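Local coordinates for protein purine nucleosidase, (IunH-1) (Sulfolobus solfataricus, PDB 3T8J) that belongs to the nucleosidase family of alpha/beta proteins and holds a sodium ion in a buried site close to the middle of the folded subunit, at residues A11-L16 with P237-T242; F4-D9 with L119-L124; R257-D262 with P287-V292. All blocks are in the same frame, centred on the assembly; numbering follows the deposited sequence.

Contacts 1 and 2 belong together. Their centres lie 10 Å apart, they touch, and both reach the same sodium ion and bound water. Strand 3-8 leads through a short loop into helix 12-23, and the segments alternate along the chain, which brings the chain's start, the end of strand 116-120 and the start of helix 237-246 together around one ion, the last through a water. Contact 3 comes later, its centre about 18 Å from that of contact 2 and 22 Å from that of contact 1. It shares the mixed sheet with contact 2 but sits among the antiparallel strands at one side. The metal site thus occupies the interior, while contact 3 builds the sheet's flank.

Contact 1: residues A11-L16 with P237-T242; sequences AEDDVL and PDAITT. With NA (sodium ion), chain B.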
loop_
_atom_site.group_PDB
_atom_site.type_symbol
_atom_site.label_atom_id
_atom_site.label_comp_id
_atom_site.label_asym_id
_atom_site.label_seq_id
_atom_site.Cartn_x
_atom_site.Cartn_y
_atom_site.Cartn_z
ATOM N N ALA A 11 31.057 -3.222 -10.371
ATOM C CA ALA A 11 31.880 -2.234 -9.679
ATOM C C ALA A 11 33.035 -3.003 -8.981
ATOM O O ALA A 11 33.280 -4.198 -9.269
ATOM C CB ALA A 11 31.012 -1.428 -8.683
ATOM N N GLU A 12 33.762 -2.353 -8.079
ATOM C CA GLU A 12 34.975 -2.939 -7.502
ATOM C C GLU A 12 34.823 -4.353 -6.910
ATOM O O GLU A 12 35.608 -5.244 -7.221
ATOM C CB GLU A 12 35.619 -1.965 -6.497
ATOM C CG GLU A 12 34.895 -1.787 -5.122
ATOM C CD GLU A 12 33.448 -1.316 -5.216
ATOM O OE1 GLU A 12 33.254 -0.099 -5.497
ATOM O OE2 GLU A 12 32.519 -2.149 -5.003
ATOM N N ASP A 13 33.784 -4.562 -6.115
ATOM C CA ASP A 13 33.661 -5.833 -5.405
ATOM C C ASP A 13 33.170 -6.941 -6.341
ATOM O O ASP A 13 33.373 -8.138 -6.038
ATOM C CB ASP A 13 32.752 -5.709 -4.168
ATOM C CG ASP A 13 33.330 -6.396 -2.931
ATOM O OD1 ASP A 13 34.561 -6.330 -2.694
ATOM O OD2 ASP A 13 32.557 -6.977 -2.152
ATOM N N ASP A 14 32.549 -6.584 -7.472
ATOM C CA ASP A 14 32.193 -7.578 -8.515
ATOM C C ASP A 14 33.465 -8.075 -9.199
ATOM O O ASP A 14 33.629 -9.255 -9.455
ATOM C CB ASP A 14 31.251 -6.984 -9.590
ATOM C CG ASP A 14 29.978 -6.396 -9.025
ATOM O OD1 ASP A 14 28.943 -7.117 -9.048
ATOM O OD2 ASP A 14 29.991 -5.216 -8.557
ATOM N N VAL A 15 34.344 -7.132 -9.577
ATOM C CA VAL A 15 35.644 -7.492 -10.152
ATOM C C VAL A 15 36.427 -8.402 -9.209
ATOM O O VAL A 15 36.929 -9.474 -9.624
ATOM C CB VAL A 15 36.481 -6.246 -10.515
ATOM C CG1 VAL A 15 37.926 -6.672 -10.981
ATOM C CG2 VAL A 15 35.756 -5.462 -11.614
ATOM N N LEU A 16 36.506 -8.037 -7.931
ATOM C CA LEU A 16 37.247 -8.881 -6.990
ATOM C C LEU A 16 36.608 -10.267 -6.793
ATOM O O LEU A 16 37.314 -11.252 -6.636
ATOM C CB LEU A 16 37.431 -8.178 -5.648
ATOM C CG LEU A 16 38.623 -8.677 -4.835
ATOM C CD1 LEU A 16 39.939 -8.140 -5.420
ATOM C CD2 LEU A 16 38.505 -8.275 -3.369
ATOM N N PRO A 237 30.922 -6.733 0.610
ATOM C CA PRO A 237 29.664 -7.475 0.536
ATOM C C PRO A 237 29.718 -8.653 -0.436
ATOM O O PRO A 237 29.304 -9.787 -0.095
ATOM C CB PRO A 237 28.640 -6.410 0.093
ATOM C CG PRO A 237 29.448 -5.344 -0.563
ATOM C CD PRO A 237 30.773 -5.333 0.178
ATOM N N ASP A 238 30.188 -8.410 -1.652
ATOM C CA ASP A 238 30.223 -9.451 -2.687
ATOM C C ASP A 238 31.369 -10.437 -2.483
ATOM O O ASP A 238 31.194 -11.643 -2.673
ATOM C CB ASP A 238 30.304 -8.791 -4.070
ATOM C CG ASP A 238 29.218 -7.764 -4.273
ATOM O OD1 ASP A 238 28.092 -7.938 -3.742
ATOM O OD2 ASP A 238 29.470 -6.739 -4.951
ATOM N N ALA A 239 32.529 -9.945 -2.064
ATOM C CA ALA A 239 33.670 -10.822 -1.875
ATOM C C ALA A 239 33.469 -11.796 -0.709
ATOM O O ALA A 239 33.916 -12.939 -0.777
ATOM C CB ALA A 239 34.969 -9.988 -1.707
ATOM N N ILE A 240 32.771 -11.360 0.342
ATOM C CA ILE A 240 32.391 -12.270 1.425
ATOM C C ILE A 240 31.413 -13.340 0.935
ATOM O O ILE A 240 31.572 -14.536 1.258
ATOM C CB ILE A 240 31.835 -11.507 2.647
ATOM C CG1 ILE A 240 32.957 -10.782 3.381
ATOM C CG2 ILE A 240 31.140 -12.482 3.628
ATOM C CD1 ILE A 240 32.470 -9.770 4.467
ATOM N N THR A 241 30.410 -12.929 0.151
ATOM C CA THR A 241 29.446 -13.873 -0.405
ATOM C C THR A 241 30.179 -14.932 -1.233
ATOM O O THR A 241 29.928 -16.127 -1.109
ATOM C CB THR A 241 28.399 -13.158 -1.272
ATOM O OG1 THR A 241 27.734 -12.159 -0.470
ATOM C CG2 THR A 241 27.369 -14.152 -1.856
ATOM N N THR A 242 31.087 -14.469 -2.077
ATOM C CA THR A 242 31.876 -15.335 -2.953
ATOM C C THR A 242 32.784 -16.285 -2.158
ATOM O O THR A 242 32.909 -17.471 -2.476
ATOM C CB THR A 242 32.717 -14.479 -3.936
ATOM O OG1 THR A 242 31.854 -13.574 -4.649
ATOM C CG2 THR A 242 33.455 -15.348 -4.949
HETATM NA NA NA B . 27.025 -6.721 -7.852
HETATM O O HOH W 1 28.121 -5.132 -6.505
#
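Pro237 opens its helix right against the carboxylate of Asp13. As a proline it has no N-H to give, and Asp13 OD2 lies 3.4 Å from its CD, beside the ring. The next two residues supply the donors. Asp238 N comes to 2.8 Å from Asp13 OD2, but its bond is bent and weak; Ala239 N makes the sounder one, 3.0 Å to the same OD2 and nearly straight at 160°, reaching the oxygen from above the carboxylate plane. One oxygen thus takes the first N-H groups of helix 237-246, where the helix dipole would add to the attraction, while Tyr218 and His236 bind Asp13 OD1 and fix the other end of the group.

The side chain of Asp238 turns to the metal. Its CG stands anti to the carbonyl carbon (chi1 -53°), and Asp238 OD2 lies 2.6 Å from water 1, which is also within hydrogen-bonding distance of Asp14 OD2 and binds the sodium ion. Asp14 holds the ion directly, through OD1 at 2.3 Å, while its OD2 takes the N-H of Ala11. Asp238 is therefore a second-shell residue here. Asp13 and Asp14 close the aspartate-rich DxDxxxDD sequence characteristic of the nucleoside hydrolase family, which begins at Asp7 and Asp9. The short helical segments 12-16 and 237-242 run 25° from parallel, with their N-terminal ends gathered at the metal site.

Further on the contact becomes apolar: the methyl of Ala239 meets Leu16 CD2 at 4.3 Å, and Phe300 of helix 297-308 packs on the same alanine. Ile304 and Leu307 of that helix pack in turn on Leu16, so one helix lies against both sides of the pair.

Contact 2: residues F4-D9 with L119-L124; sequences FIIDCD and LAISPL. With NA (sodium ion), chain B.
Ser122 OG is gripped three ways. It donates to Asp7 O at 2.7 Å and accepts from Asp9 N at 3.0 Å. The third partner is the sodium ion, a metal bond of 2.5 Å. With OG anti to the carbonyl carbon (chi1 -49°), the hydroxyl reaches across to the end of strand 3-8. It approaches Asp7 O from the side of the carbonyl, at a C=O...donor angle of 115°, tilted from the carbonyl plane. Asp9 OD2 and Ile121 O each meet the ion at 2.3 Å, and Asp14 OD1 and water 1 add two more oxygens. The other oxygen of Asp9, OD1, bonds Asn37 N, which fixes the carboxylate's rotation, and Pro123 CD packs beside it.

Earlier in both segments the contact is ordinary parallel sheet. Leu119 N bonds Ile5 O at 2.9 Å, and Leu119 O takes the N-H of Asp7, so the two strands are zipped together just before their chains part round the metal. Ile6 and Leu119 send their side chains side by side to one face, Ile6 CD1 lying 3.8 Å from Leu119 CD2, and the CD1 methyl of Ile121 slants across that isoleucine tip. Phe4 meets Leu119 CB with its ring edge.

Asp7 points to the opposite face. Water 2 donates to Asp7 OD2 and Pro123 O; water 3 lies within hydrogen-bonding distance of Asp7 OD2 and Ser122 O. Thr32 and Asn126 hold its OD1. Ligands gathered at the C-terminal ends of adjacent parallel strands are what an alpha/beta fold commonly provides for its site. An all-oxygen shell, with a carboxylate from 4-9, a carbonyl and a hydroxyl from 119-124, and Asp14 and a water completing it, suits a hard cation such as sodium, and makes the ion a bridge between the two strand ends.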
loop_
_atom_site.group_PDB
_atom_site.type_symbol
_atom_site.label_atom_id
_atom_site.label_comp_id
_atom_site.label_asym_id
_atom_site.label_seq_id
_atom_site.Cartn_x
_atom_site.Cartn_y
_atom_site.Cartn_z
ATOM N N PHE A 4 30.018 -21.969 -12.373
ATOM C CA PHE A 4 29.309 -20.771 -11.926
ATOM C C PHE A 4 28.991 -19.794 -13.060
ATOM O O PHE A 4 29.816 -19.551 -13.960
ATOM C CB PHE A 4 30.182 -19.962 -10.949
ATOM C CG PHE A 4 30.078 -20.388 -9.508
ATOM C CD1 PHE A 4 30.604 -21.592 -9.077
ATOM C CD2 PHE A 4 29.482 -19.567 -8.556
ATOM C CE1 PHE A 4 30.503 -21.978 -7.724
ATOM C CE2 PHE A 4 29.402 -19.934 -7.222
ATOM C CZ PHE A 4 29.928 -21.141 -6.806
ATOM N N ILE A 5 27.831 -19.160 -12.958
ATOM C CA ILE A 5 27.578 -17.856 -13.599
ATOM C C ILE A 5 27.723 -16.799 -12.522
ATOM O O ILE A 5 27.230 -16.964 -11.401
ATOM C CB ILE A 5 26.156 -17.765 -14.166
ATOM C CG1 ILE A 5 25.981 -18.730 -15.312
ATOM C CG2 ILE A 5 25.807 -16.311 -14.566
ATOM C CD1 ILE A 5 24.535 -18.770 -15.890
ATOM N N ILE A 6 28.402 -15.684 -12.858
ATOM C CA ILE A 6 28.452 -14.541 -11.952
ATOM C C ILE A 6 27.681 -13.393 -12.595
ATOM O O ILE A 6 27.921 -13.049 -13.741
ATOM C CB ILE A 6 29.928 -14.146 -11.571
ATOM C CG1 ILE A 6 29.955 -13.009 -10.541
ATOM C CG2 ILE A 6 30.777 -13.813 -12.779
ATOM C CD1 ILE A 6 31.380 -12.720 -10.004
ATOM N N ASP A 7 26.736 -12.830 -11.841
ATOM C CA ASP A 7 25.835 -11.768 -12.304
ATOM C C ASP A 7 26.228 -10.467 -11.616
ATOM O O ASP A 7 26.188 -10.369 -10.391
ATOM C CB ASP A 7 24.380 -12.169 -12.010
ATOM C CG ASP A 7 23.354 -11.221 -12.644
ATOM O OD1 ASP A 7 23.183 -11.184 -13.892
ATOM O OD2 ASP A 7 22.693 -10.465 -11.877
ATOM N N CYS A 8 26.621 -9.491 -12.442
ATOM C CA CYS A 8 27.348 -8.281 -12.022
ATOM C C CYS A 8 26.697 -6.962 -12.479
ATOM O O CYS A 8 26.433 -6.768 -13.673
ATOM C CB CYS A 8 28.760 -8.298 -12.629
ATOM S SG CYS A 8 29.778 -9.654 -12.093
ATOM N N ASP A 9 26.508 -6.031 -11.528
ATOM C CA ASP A 9 26.306 -4.597 -11.811
ATOM C C ASP A 9 27.666 -3.937 -11.598
ATOM O O ASP A 9 27.920 -3.283 -10.603
ATOM C CB ASP A 9 25.172 -3.941 -10.981
ATOM C CG ASP A 9 25.331 -4.055 -9.449
ATOM O OD1 ASP A 9 24.812 -3.162 -8.735
ATOM O OD2 ASP A 9 25.895 -5.049 -8.916
ATOM N N LEU A 119 25.923 -16.977 -8.863
ATOM C CA LEU A 119 26.416 -16.024 -7.873
ATOM C C LEU A 119 25.728 -14.678 -8.143
ATOM O O LEU A 119 26.115 -13.921 -9.048
ATOM C CB LEU A 119 27.942 -15.957 -7.940
ATOM C CG LEU A 119 28.633 -15.014 -6.967
ATOM C CD1 LEU A 119 28.311 -15.318 -5.501
ATOM C CD2 LEU A 119 30.156 -15.035 -7.194
ATOM N N ALA A 120 24.653 -14.457 -7.379
ATOM C CA ALA A 120 23.760 -13.314 -7.498
ATOM C C ALA A 120 24.226 -12.227 -6.543
ATOM O O ALA A 120 23.673 -12.055 -5.445
ATOM C CB ALA A 120 22.306 -13.738 -7.174
ATOM N N ILE A 121 25.229 -11.468 -6.990
ATOM C CA ILE A 121 25.815 -10.376 -6.187
ATOM C C ILE A 121 25.317 -8.990 -6.605
ATOM O O ILE A 121 25.943 -7.984 -6.298
ATOM C CB ILE A 121 27.368 -10.438 -6.171
ATOM C CG1 ILE A 121 27.966 -10.574 -7.576
ATOM C CG2 ILE A 121 27.833 -11.623 -5.301
ATOM C CD1 ILE A 121 29.494 -10.281 -7.655
ATOM N N SER A 122 24.194 -8.955 -7.303
ATOM C CA SER A 122 23.636 -7.758 -7.928
ATOM C C SER A 122 22.112 -7.781 -7.885
ATOM O O SER A 122 21.504 -8.799 -7.462
ATOM C CB SER A 122 24.126 -7.711 -9.387
ATOM O OG SER A 122 25.551 -7.910 -9.447
ATOM N N PRO A 123 21.441 -6.726 -8.364
ATOM C CA PRO A 123 19.978 -6.813 -8.515
ATOM C C PRO A 123 19.549 -8.065 -9.322
ATOM O O PRO A 123 20.278 -8.525 -10.188
ATOM C CB PRO A 123 19.619 -5.498 -9.205
ATOM C CG PRO A 123 20.702 -4.552 -8.766
ATOM C CD PRO A 123 21.935 -5.406 -8.784
ATOM N N LEU A 124 18.373 -8.613 -9.021
ATOM C CA LEU A 124 18.012 -9.959 -9.450
ATOM C C LEU A 124 17.221 -10.058 -10.779
ATOM O O LEU A 124 16.667 -11.104 -11.151
ATOM C CB LEU A 124 17.276 -10.651 -8.292
ATOM C CG LEU A 124 18.147 -10.996 -7.071
ATOM C CD1 LEU A 124 17.287 -11.344 -5.823
ATOM C CD2 LEU A 124 19.077 -12.163 -7.332
HETATM NA NA NA B . 27.025 -6.721 -7.852
HETATM O O HOH W 2 20.092 -10.318 -12.208
HETATM O O HOH W 3 22.436 -10.994 -9.134
HETATM O O HOH W 1 28.121 -5.132 -6.505
#

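Contact 3: residues R257-D262 with P287-V292; sequences RFVVID and PNAEIV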
loop_
_atom_site.group_PDB
_atom_site.type_symbol
_atom_site.label_atom_id
_atom_site.label_comp_id
_atom_site.label_asym_id
_atom_site.label_seq_id
_atom_site.Cartn_x
_atom_site.Cartn_y
_atom_site.Cartn_z
ATOM N N ARG A 257 15.176 -19.514 7.367
ATOM C CA ARG A 257 14.052 -18.669 7.756
ATOM C C ARG A 257 13.153 -18.353 6.573
ATOM O O ARG A 257 13.494 -18.699 5.437
ATOM C CB ARG A 257 14.605 -17.412 8.448
ATOM C CG ARG A 257 14.945 -17.761 9.913
ATOM C CD ARG A 257 15.650 -16.709 10.693
ATOM N NE ARG A 257 15.930 -17.164 12.046
ATOM C CZ ARG A 257 16.621 -16.471 12.959
ATOM N NH1 ARG A 257 17.125 -15.273 12.676
ATOM N NH2 ARG A 257 16.789 -16.978 14.174
ATOM N N PHE A 258 12.007 -17.717 6.833
ATOM C CA PHE A 258 11.070 -17.324 5.798
ATOM C C PHE A 258 11.224 -15.814 5.535
ATOM O O PHE A 258 10.987 -14.995 6.446
ATOM C CB PHE A 258 9.617 -17.664 6.178
ATOM C CG PHE A 258 8.598 -17.184 5.175
ATOM C CD1 PHE A 258 8.569 -17.701 3.897
ATOM C CD2 PHE A 258 7.645 -16.239 5.532
ATOM C CE1 PHE A 258 7.637 -17.263 2.975
ATOM C CE2 PHE A 258 6.713 -15.802 4.621
ATOM C CZ PHE A 258 6.713 -16.303 3.344
ATOM N N VAL A 259 11.652 -15.483 4.319
ATOM C CA VAL A 259 11.948 -14.081 3.915
ATOM C C VAL A 259 10.854 -13.584 2.972
ATOM O O VAL A 259 10.565 -14.232 1.956
ATOM C CB VAL A 259 13.282 -13.989 3.194
ATOM C CG1 VAL A 259 13.556 -12.508 2.795
ATOM C CG2 VAL A 259 14.437 -14.537 4.058
ATOM N N VAL A 260 10.254 -12.427 3.312
ATOM C CA VAL A 260 9.286 -11.754 2.465
ATOM C C VAL A 260 9.962 -10.494 1.907
ATOM O O VAL A 260 10.639 -9.817 2.676
ATOM C CB VAL A 260 8.052 -11.342 3.226
ATOM C CG1 VAL A 260 7.090 -10.556 2.333
ATOM C CG2 VAL A 260 7.313 -12.616 3.743
ATOM N N ILE A 261 9.820 -10.282 0.595
ATOM C CA ILE A 261 10.366 -9.063 -0.051
ATOM C C ILE A 261 9.255 -8.037 -0.150
ATOM O O ILE A 261 8.183 -8.298 -0.709
ATOM C CB ILE A 261 10.860 -9.384 -1.452
ATOM C CG1 ILE A 261 11.840 -10.555 -1.479
ATOM C CG2 ILE A 261 11.466 -8.104 -2.099
ATOM C CD1 ILE A 261 13.118 -10.338 -0.647
ATOM N N ASP A 262 9.518 -6.829 0.343
ATOM C CA ASP A 262 8.586 -5.701 0.153
ATOM C C ASP A 262 8.794 -5.112 -1.258
ATOM O O ASP A 262 9.886 -4.597 -1.564
ATOM C CB ASP A 262 8.793 -4.633 1.218
ATOM C CG ASP A 262 7.811 -3.471 1.088
ATOM O OD1 ASP A 262 7.661 -2.910 -0.026
ATOM O OD2 ASP A 262 7.197 -3.093 2.118
ATOM N N PRO A 287 10.534 -22.301 5.553
ATOM C CA PRO A 287 11.662 -21.437 5.158
ATOM C C PRO A 287 11.904 -21.425 3.653
ATOM O O PRO A 287 11.689 -22.414 2.966
ATOM C CB PRO A 287 12.856 -22.060 5.859
ATOM C CG PRO A 287 12.447 -23.432 6.227
ATOM C CD PRO A 287 10.967 -23.394 6.435
ATOM N N ASN A 288 12.391 -20.291 3.149
ATOM C CA ASN A 288 12.767 -20.159 1.743
ATOM C C ASN A 288 14.216 -19.700 1.534
ATOM O O ASN A 288 14.654 -19.567 0.387
ATOM C CB ASN A 288 11.781 -19.254 0.970
ATOM C CG ASN A 288 11.743 -17.854 1.491
ATOM O OD1 ASN A 288 12.322 -17.589 2.522
ATOM N ND2 ASN A 288 11.046 -16.939 0.781
ATOM N N ALA A 289 14.982 -19.511 2.595
ATOM C CA ALA A 289 16.378 -19.073 2.456
ATOM C C ALA A 289 17.189 -19.421 3.669
ATOM O O ALA A 289 16.691 -19.352 4.790
ATOM C CB ALA A 289 16.459 -17.561 2.202
ATOM N N GLU A 290 18.440 -19.797 3.446
ATOM C CA GLU A 290 19.395 -19.978 4.513
ATOM C C GLU A 290 20.150 -18.675 4.627
ATOM O O GLU A 290 20.786 -18.261 3.658
ATOM C CB GLU A 290 20.352 -21.100 4.203
ATOM C CG GLU A 290 21.333 -21.380 5.286
ATOM C CD GLU A 290 22.262 -22.516 4.893
ATOM O OE1 GLU A 290 22.979 -22.374 3.860
ATOM O OE2 GLU A 290 22.260 -23.523 5.616
ATOM N N ILE A 291 20.089 -18.056 5.786
ATOM C CA ILE A 291 20.688 -16.733 5.983
ATOM C C ILE A 291 21.973 -16.860 6.805
ATOM O O ILE A 291 22.004 -17.521 7.838
ATOM C CB ILE A 291 19.696 -15.774 6.691
ATOM C CG1 ILE A 291 18.358 -15.742 5.943
ATOM C CG2 ILE A 291 20.343 -14.387 6.903
ATOM C CD1 ILE A 291 17.280 -14.787 6.584
ATOM N N VAL A 292 23.049 -16.207 6.343
ATOM C CA VAL A 292 24.314 -16.167 7.073
ATOM C C VAL A 292 24.294 -14.994 8.049
ATOM O O VAL A 292 24.078 -13.846 7.643
ATOM C CB VAL A 292 25.508 -16.033 6.105
ATOM C CG1 VAL A 292 26.826 -15.824 6.870
ATOM C CG2 VAL A 292 25.571 -17.269 5.178
#
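Asn288 clamps onto Val259 with both ends of its amide. OD1 accepts from Val259 N at 2.8 Å, and ND2 donates to Val259 O at 3.0 Å, in the carbonyl plane and on a lone pair. CG lies between the backbone N and carbonyl carbon of Asn288 (chi1 62°), which swings the amide alongside the strand, where it pairs with the peptide groups much as a neighbouring strand would. Phe176 O of helix 169-177 takes a second bond from ND2.

Next to this clamp the backbones pair for just one step: Arg257 N bonds Ala289 O at 3.0 Å, while Arg257 O receives Asn288 N and, weakly, Ala289 N. Two residues facing one make a classic beta bulge. Beyond it the strands diverge: the short segments 257-261 and 289-292 lie 96° apart in direction. On the face that carries Ala289 and Ile291, Val259 CG2 packs on Ile291 CD1 at 3.8 Å and on Ala289 CB at 4.1 Å, a small buried apolar patch.

The outer side is looser. Pro287 is exposed and touches Arg257 O with its CB, the extended Arg257 chain leads away to a weak bond with Tyr293, and the Phe258 ring lies obliquely beside the Asn288 amide. Polar pairing thus carries this join between strands 251-261 and 289-295, the asparagine side chain continuing the hydrogen bonding after the main chain has turned off.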